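PDB 5TD6: FOG-3 protein from Caenorhabditis elegans, which helps specify sperm fate in the nematode germline as an RNA-binding multimer, probably acting in gene repression, and is represented here by its N-terminal BTG/Tob domain. Local coordinates for residues B[43-46]-B[50-53]; B[54-59]-B[92-97]. The protein carries 2 engineered substitutions. One frame throughout, in Å; residues are numbered along the deposited sequence.

Contact 1. Residues B[43-46]-B[50-53]; sequences TWDV and KNGE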
ATOM      1  N   THR B  43      10.160  20.592  -5.615  1.00 47.97           N
ATOM      2  CA  THR B  43      11.502  20.004  -5.613  1.00 47.96           C
ATOM      3  C   THR B  43      11.575  18.633  -6.289  1.00 53.50           C
ATOM      4  O   THR B  43      12.665  18.067  -6.440  1.00 52.91           O
ATOM      5  CB  THR B  43      12.061  19.870  -4.183  1.00 45.93           C
ATOM      6  OG1 THR B  43      11.141  19.133  -3.364  1.00 40.64           O
ATOM      7  CG2 THR B  43      12.288  21.259  -3.586  1.00 49.40           C
ATOM      8  N   TRP B  44      10.426  18.107  -6.704  1.00 52.39           N
ATOM      9  CA  TRP B  44      10.362  16.764  -7.298  1.00 40.47           C
ATOM     10  C   TRP B  44      11.098  16.702  -8.640  1.00 44.28           C
ATOM     11  O   TRP B  44      10.689  17.329  -9.617  1.00 51.85           O
ATOM     12  CB  TRP B  44       8.906  16.341  -7.480  1.00 42.59           C
ATOM     13  CG  TRP B  44       8.685  14.857  -7.475  1.00 42.87           C
ATOM     14  CD1 TRP B  44       8.513  14.049  -8.565  1.00 44.56           C
ATOM     15  CD2 TRP B  44       8.574  14.009  -6.323  1.00 38.22           C
ATOM     16  NE1 TRP B  44       8.318  12.746  -8.161  1.00 35.50           N
ATOM     17  CE2 TRP B  44       8.345  12.699  -6.790  1.00 35.01           C
ATOM     18  CE3 TRP B  44       8.642  14.229  -4.943  1.00 38.04           C
ATOM     19  CZ2 TRP B  44       8.206  11.613  -5.922  1.00 29.74           C
ATOM     20  CZ3 TRP B  44       8.493  13.133  -4.078  1.00 33.05           C
ATOM     21  CH2 TRP B  44       8.273  11.861  -4.569  1.00 33.95           C
ATOM     22  N   ASP B  45      12.184  15.941  -8.680  1.00 40.49           N
ATOM     23  CA  ASP B  45      12.961  15.767  -9.906  1.00 45.65           C
ATOM     24  C   ASP B  45      13.271  14.281 -10.100  1.00 42.56           C
ATOM     25  O   ASP B  45      14.149  13.729  -9.444  1.00 42.43           O
ATOM     26  CB  ASP B  45      14.242  16.615  -9.841  1.00 50.06           C
ATOM     27  CG  ASP B  45      15.171  16.412 -11.042  1.00 54.08           C
ATOM     28  OD1 ASP B  45      14.865  15.634 -11.975  1.00 52.53           O
ATOM     29  OD2 ASP B  45      16.228  17.071 -11.051  1.00 57.27           O
ATOM     30  N   VAL B  46      12.548  13.636 -11.012  1.00 40.74           N
ATOM     31  CA  VAL B  46      12.662  12.183 -11.148  1.00 41.09           C
ATOM     32  C   VAL B  46      14.052  11.762 -11.589  1.00 45.48           C
ATOM     33  O   VAL B  46      14.459  10.636 -11.326  1.00 42.58           O
ATOM     34  CB  VAL B  46      11.621  11.610 -12.134  1.00 38.13           C
ATOM     35  CG1 VAL B  46      10.222  11.815 -11.586  1.00 37.19           C
ATOM     36  CG2 VAL B  46      11.751  12.253 -13.513  1.00 46.31           C
ATOM     37  N   LYS B  50      17.256  12.280  -4.984  1.00 49.49           N
ATOM     38  CA  LYS B  50      17.690  12.819  -3.694  1.00 51.09           C
ATOM     39  C   LYS B  50      17.580  14.339  -3.615  1.00 46.32           C
ATOM     40  O   LYS B  50      17.498  14.894  -2.520  1.00 53.01           O
ATOM     41  CB  LYS B  50      19.125  12.391  -3.388  1.00 57.02           C
ATOM     42  CG  LYS B  50      19.251  10.969  -2.859  1.00 61.36           C
ATOM     43  CD  LYS B  50      20.706  10.630  -2.537  1.00 70.12           C
ATOM     44  CE  LYS B  50      20.861   9.190  -2.060  1.00 72.27           C
ATOM     45  NZ  LYS B  50      20.112   8.946  -0.798  1.00 68.53           N
ATOM     46  N   ASN B  51      17.583  15.012  -4.761  1.00 47.57           N
ATOM     47  CA  ASN B  51      17.443  16.470  -4.784  1.00 50.80           C
ATOM     48  C   ASN B  51      16.153  16.879  -4.085  1.00 54.11           C
ATOM     49  O   ASN B  51      15.060  16.476  -4.491  1.00 51.03           O
ATOM     50  CB  ASN B  51      17.451  17.012  -6.220  1.00 52.51           C
ATOM     51  CG  ASN B  51      18.848  17.028  -6.847  1.00 59.75           C
ATOM     52  OD1 ASN B  51      19.831  16.603  -6.236  1.00 58.01           O
ATOM     53  ND2 ASN B  51      18.929  17.510  -8.081  1.00 56.20           N
ATOM     54  N   GLY B  52      16.288  17.651  -3.011  1.00 53.81           N
ATOM     55  CA  GLY B  52      15.141  18.140  -2.268  1.00 50.42           C
ATOM     56  C   GLY B  52      14.664  17.199  -1.176  1.00 49.03           C
ATOM     57  O   GLY B  52      13.652  17.459  -0.533  1.00 50.29           O
ATOM     58  N   GLU B  53      15.394  16.109  -0.971  1.00 46.70           N
ATOM     59  CA  GLU B  53      15.024  15.087   0.011  1.00 48.10           C
ATOM     60  C   GLU B  53      14.742  15.650   1.408  1.00 49.68           C
ATOM     61  O   GLU B  53      13.776  15.257   2.080  1.00 43.10           O
ATOM     62  CB  GLU B  53      16.135  14.036   0.079  1.00 50.32           C
ATOM     63  CG  GLU B  53      16.242  13.289   1.381  1.00 54.06           C
ATOM     64  CD  GLU B  53      17.143  12.086   1.262  1.00 58.94           C
ATOM     65  OE1 GLU B  53      18.173  12.027   1.967  1.00 63.38           O
ATOM     66  OE2 GLU B  53      16.810  11.189   0.464  1.00 54.24           O
TER
HETATM   67  O   HOH W   1      13.911  14.794  -6.376  1.00 41.64           O
HETATM   68  O   HOH W   2      16.865  18.655  -9.248  1.00 49.10           O
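Asn51 O is gripped by NH1 of the buried Arg56, which also bonds to Thr43 OG1, and a water 2.8 Å from Asn51 O probably donates to it as well. The same water accepts a bond from Asp45 N at 3.1 Å, so it bridges the two backbones where they lie too far apart for a direct bond. A second water does the same for the side chains. Asp45 and Asn51 run side by side and point the same way, with the carboxylate and amide planes turned 64° apart and OD2 of Asp45 standing 4.0 Å from ND2 of Asn51. The water between them accepts from ND2 and donates to OD2, though both bonds refine so short that their exact lengths are doubtful. The other carboxylate oxygen, OD1, reaches forward to the backbone N of the engineered Asn47, forming an Asx turn that steadies the carboxylate.

Elsewhere the contact is carbon on carbon: CB of Thr43 sits 4.0 Å from CA of Gly52. A side chain on Gly52 would run straight into Thr43, and its positive phi of 88° is hard on other residues too. Thr43 holds OG1 between its backbone N and carbonyl carbon (chi1 55°), which turns the hydroxyl toward Arg56. Glu53 N closes on Lys50 O at 2.9 Å, completing a type II beta turn with glycine in its third position; that glycine is also the N-cap of helix 53-56, so the turn leads directly into this short helix of the BTG/Tob domain.

Contact 2. Residues B[54-59]-B[92-97]; sequences MKRMIN and ANPGHV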
ATOM      1  N   MET B  54      15.576  16.583   1.838  1.00 51.36           N
ATOM      2  CA  MET B  54      15.448  17.138   3.172  1.00 50.00           C
ATOM      3  C   MET B  54      14.238  18.047   3.270  1.00 44.26           C
ATOM      4  O   MET B  54      13.519  18.021   4.265  1.00 45.32           O
ATOM      5  CB  MET B  54      16.724  17.891   3.556  1.00 64.53           C
ATOM      6  CG  MET B  54      17.925  16.976   3.704  1.00 73.29           C
ATOM      7  SD  MET B  54      17.605  15.686   4.929  1.00 95.00           S
ATOM      8  CE  MET B  54      17.319  16.701   6.380  1.00 86.49           C
ATOM      9  N   LYS B  55      14.014  18.858   2.243  1.00 39.48           N
ATOM     10  CA  LYS B  55      12.867  19.759   2.257  1.00 45.88           C
ATOM     11  C   LYS B  55      11.546  19.009   2.311  1.00 46.84           C
ATOM     12  O   LYS B  55      10.544  19.550   2.772  1.00 43.97           O
ATOM     13  CB  LYS B  55      12.871  20.674   1.030  1.00 61.93           C
ATOM     14  CG  LYS B  55      12.638  22.142   1.396  1.00 82.30           C
ATOM     15  CD  LYS B  55      11.539  22.801   0.559  1.00 88.42           C
ATOM     16  CE  LYS B  55      11.171  24.165   1.149  1.00 95.23           C
ATOM     17  NZ  LYS B  55       9.796  24.612   0.787  1.00 97.92           N
ATOM     18  N   ARG B  56      11.539  17.764   1.837  1.00 43.57           N
ATOM     19  CA  ARG B  56      10.293  17.012   1.717  1.00 46.16           C
ATOM     20  C   ARG B  56       9.982  16.169   2.940  1.00 46.06           C
ATOM     21  O   ARG B  56       8.821  15.826   3.181  1.00 43.67           O
ATOM     22  CB  ARG B  56      10.339  16.124   0.467  1.00 37.62           C
ATOM     23  CG  ARG B  56      10.172  16.920  -0.829  1.00 40.14           C
ATOM     24  CD  ARG B  56      10.005  16.009  -2.053  1.00 40.63           C
ATOM     25  NE  ARG B  56      11.093  15.045  -2.175  1.00 38.12           N
ATOM     26  CZ  ARG B  56      12.106  15.176  -3.022  1.00 43.41           C
ATOM     27  NH1 ARG B  56      12.170  16.244  -3.816  1.00 41.91           N
ATOM     28  NH2 ARG B  56      13.049  14.246  -3.080  1.00 40.21           N
ATOM     29  N   MET B  57      11.013  15.839   3.713  1.00 45.27           N
ATOM     30  CA  MET B  57      10.843  14.940   4.844  1.00 39.83           C
ATOM     31  C   MET B  57       9.791  15.460   5.815  1.00 43.19           C
ATOM     32  O   MET B  57       9.642  16.668   6.002  1.00 44.00           O
ATOM     33  CB  MET B  57      12.172  14.741   5.578  1.00 37.47           C
ATOM     34  CG  MET B  57      12.533  15.848   6.545  1.00 47.05           C
ATOM     35  SD  MET B  57      14.151  15.584   7.303  1.00 78.63           S
ATOM     36  CE  MET B  57      13.796  16.013   9.010  1.00 61.33           C
ATOM     37  N   ILE B  58       9.040  14.541   6.405  1.00 39.17           N
ATOM     38  CA  ILE B  58       8.061  14.946   7.405  0.53 43.02           C
ATOM     39  C   ILE B  58       8.282  14.175   8.691  1.00 41.52           C
ATOM     40  O   ILE B  58       8.914  13.120   8.706  1.00 43.86           O
ATOM     41  CB  ILE B  58       6.603  14.749   6.936  0.53 41.54           C
ATOM     42  CG1 ILE B  58       6.311  13.275   6.656  0.53 39.87           C
ATOM     43  CG2 ILE B  58       6.299  15.629   5.725  0.53 42.08           C
ATOM     44  CD1 ILE B  58       4.938  13.037   6.074  0.53 38.21           C
ATOM     45  N   ASN B  59       7.801  14.762   9.783  1.00 45.03           N
ATOM     46  CA  ASN B  59       7.965  14.246  11.145  1.00 42.31           C
ATOM     47  C   ASN B  59       6.585  14.069  11.777  1.00 45.43           C
ATOM     48  O   ASN B  59       5.802  15.021  11.838  1.00 44.97           O
ATOM     49  CB  ASN B  59       8.834  15.213  11.954  1.00 47.27           C
ATOM     50  CG  ASN B  59       9.151  14.712  13.360  1.00 46.55           C
ATOM     51  OD1 ASN B  59       8.256  14.417  14.165  1.00 43.50           O
ATOM     52  ND2 ASN B  59      10.440  14.625  13.660  1.00 41.12           N
ATOM     53  N   ALA B  92       9.905  10.953   1.207  1.00 39.39           N
ATOM     54  CA  ALA B  92       9.335  10.554  -0.066  1.00 30.10           C
ATOM     55  C   ALA B  92      10.145  11.208  -1.175  1.00 35.25           C
ATOM     56  O   ALA B  92      10.184  12.433  -1.292  1.00 38.09           O
ATOM     57  CB  ALA B  92       7.867  10.938  -0.151  1.00 34.28           C
ATOM     58  N   ASN B  93      10.821  10.367  -1.955  1.00 37.94           N
ATOM     59  CA  ASN B  93      11.586  10.755  -3.128  1.00 35.03           C
ATOM     60  C   ASN B  93      11.038  10.036  -4.367  1.00 35.57           C
ATOM     61  O   ASN B  93      10.380   8.999  -4.235  1.00 33.05           O
ATOM     62  CB  ASN B  93      13.061  10.383  -2.959  1.00 31.20           C
ATOM     63  CG  ASN B  93      13.743  11.132  -1.829  1.00 40.48           C
ATOM     64  OD1 ASN B  93      13.328  12.228  -1.446  1.00 39.05           O
ATOM     65  ND2 ASN B  93      14.821  10.544  -1.304  1.00 36.65           N
ATOM     66  N   PRO B  94      11.340  10.553  -5.569  1.00 30.77           N
ATOM     67  CA  PRO B  94      11.029   9.777  -6.777  1.00 29.82           C
ATOM     68  C   PRO B  94      11.532   8.331  -6.648  1.00 29.18           C
ATOM     69  O   PRO B  94      12.709   8.105  -6.393  1.00 32.29           O
ATOM     70  CB  PRO B  94      11.760  10.540  -7.881  1.00 29.43           C
ATOM     71  CG  PRO B  94      11.766  11.975  -7.392  1.00 31.64           C
ATOM     72  CD  PRO B  94      11.925  11.875  -5.891  1.00 32.88           C
ATOM     73  N   GLY B  95      10.622   7.371  -6.758  1.00 34.52           N
ATOM     74  CA  GLY B  95      10.995   5.967  -6.714  1.00 27.95           C
ATOM     75  C   GLY B  95      11.202   5.392  -5.325  1.00 33.10           C
ATOM     76  O   GLY B  95      11.485   4.203  -5.189  1.00 34.07           O
ATOM     77  N   HIS B  96      11.044   6.210  -4.282  1.00 27.36           N
ATOM     78  CA  HIS B  96      11.549   5.797  -2.971  1.00 36.08           C
ATOM     79  C   HIS B  96      10.903   6.504  -1.792  1.00 31.85           C
ATOM     80  O   HIS B  96      11.139   7.689  -1.546  1.00 38.26           O
ATOM     81  CB  HIS B  96      13.058   6.015  -2.899  1.00 39.57           C
ATOM     82  CG  HIS B  96      13.721   5.274  -1.780  1.00 35.51           C
ATOM     83  ND1 HIS B  96      14.950   5.636  -1.272  1.00 36.34           N
ATOM     84  CD2 HIS B  96      13.319   4.198  -1.065  1.00 30.63           C
ATOM     85  CE1 HIS B  96      15.290   4.797  -0.309  1.00 36.94           C
ATOM     86  NE2 HIS B  96      14.315   3.918  -0.158  1.00 32.34           N
ATOM     87  N   VAL B  97      10.082   5.756  -1.072  1.00 26.34           N
ATOM     88  CA  VAL B  97       9.456   6.242   0.143  1.00 24.66           C
ATOM     89  C   VAL B  97      10.001   5.377   1.266  1.00 31.52           C
ATOM     90  O   VAL B  97      10.118   4.145   1.123  1.00 27.45           O
ATOM     91  CB  VAL B  97       7.925   6.147   0.070  1.00 30.99           C
ATOM     92  CG1 VAL B  97       7.273   6.763   1.320  1.00 32.57           C
ATOM     93  CG2 VAL B  97       7.428   6.837  -1.179  1.00 29.69           C
TER
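Arg56 reaches from the end of helix 53-56 to Ala92 and Asn93, where strand 89-93 enters a two-residue beta hairpin in the antiparallel sheet of the BTG/Tob domain. Its chain is bent at chi3 (-55°), which swings the guanidinium edge onto two acceptors at once. NE gives a bond to Ala92 O at 2.9 Å; the donor lies in the carbonyl plane, although the oxygen is somewhat tilted from the guanidinium plane. NH2 gives a short, nearly straight bond to Asn93 OD1 at 2.6 Å. Here the oxygen lies close to the guanidinium plane, but the nitrogen comes in from above the amide, about 45° out of its plane; the two flat groups stand 86° apart. The amide is held in that pose by ND2, which bonds to Glu53. Ala92 O and Asn93 OD1 are only 3.2 Å apart, two acceptors that the cationic group probably lets sit together. With an alanine in place of Arg56, Ala92 O and Asn93 OD1 would probably lose their two donors, and the Asn93 amide would be left with Glu53 to hold it on one side.

After Arg56 the chain leaves the helix at Met57, whose side chain rests on Ile89 and Phe91, and Ile58 then joins the sheet by backbone bonding to Ile90.

The hairpin offering the two acceptors is closed by Asn93 N to His96 O at 2.7 Å and His96 N to Asn93 O at 2.9 Å, with Pro94 and Gly95 forming the type II turn between them. At the start of that turn, CD of Pro94 makes an oblique contact with the guanidinium, 3.8 Å from NH2 of Arg56.

How the contacts relate
Following the chain from the N terminus, helix 22-41 ends and contact 1 closes a small surface loop, with three residues between 43-46 and 50-53. The chain then enters helix 53-56, and contact 2 closes a far larger excursion of 32 residues, including helices 65-71 and 77-83, before returning at 92-97. The two are in series, neither nested nor crossed, yet their centres are about 8 Å apart. Helix 53-56 joins them: Glu53 of contact 1 bonds to Asn93 of contact 2, and Arg56 of contact 2 bonds back to Asn51 O and Thr43 of contact 1. Trp44 packs its ring against Asn93 and Pro94, so the loop also covers the hairpin turn of the sheet.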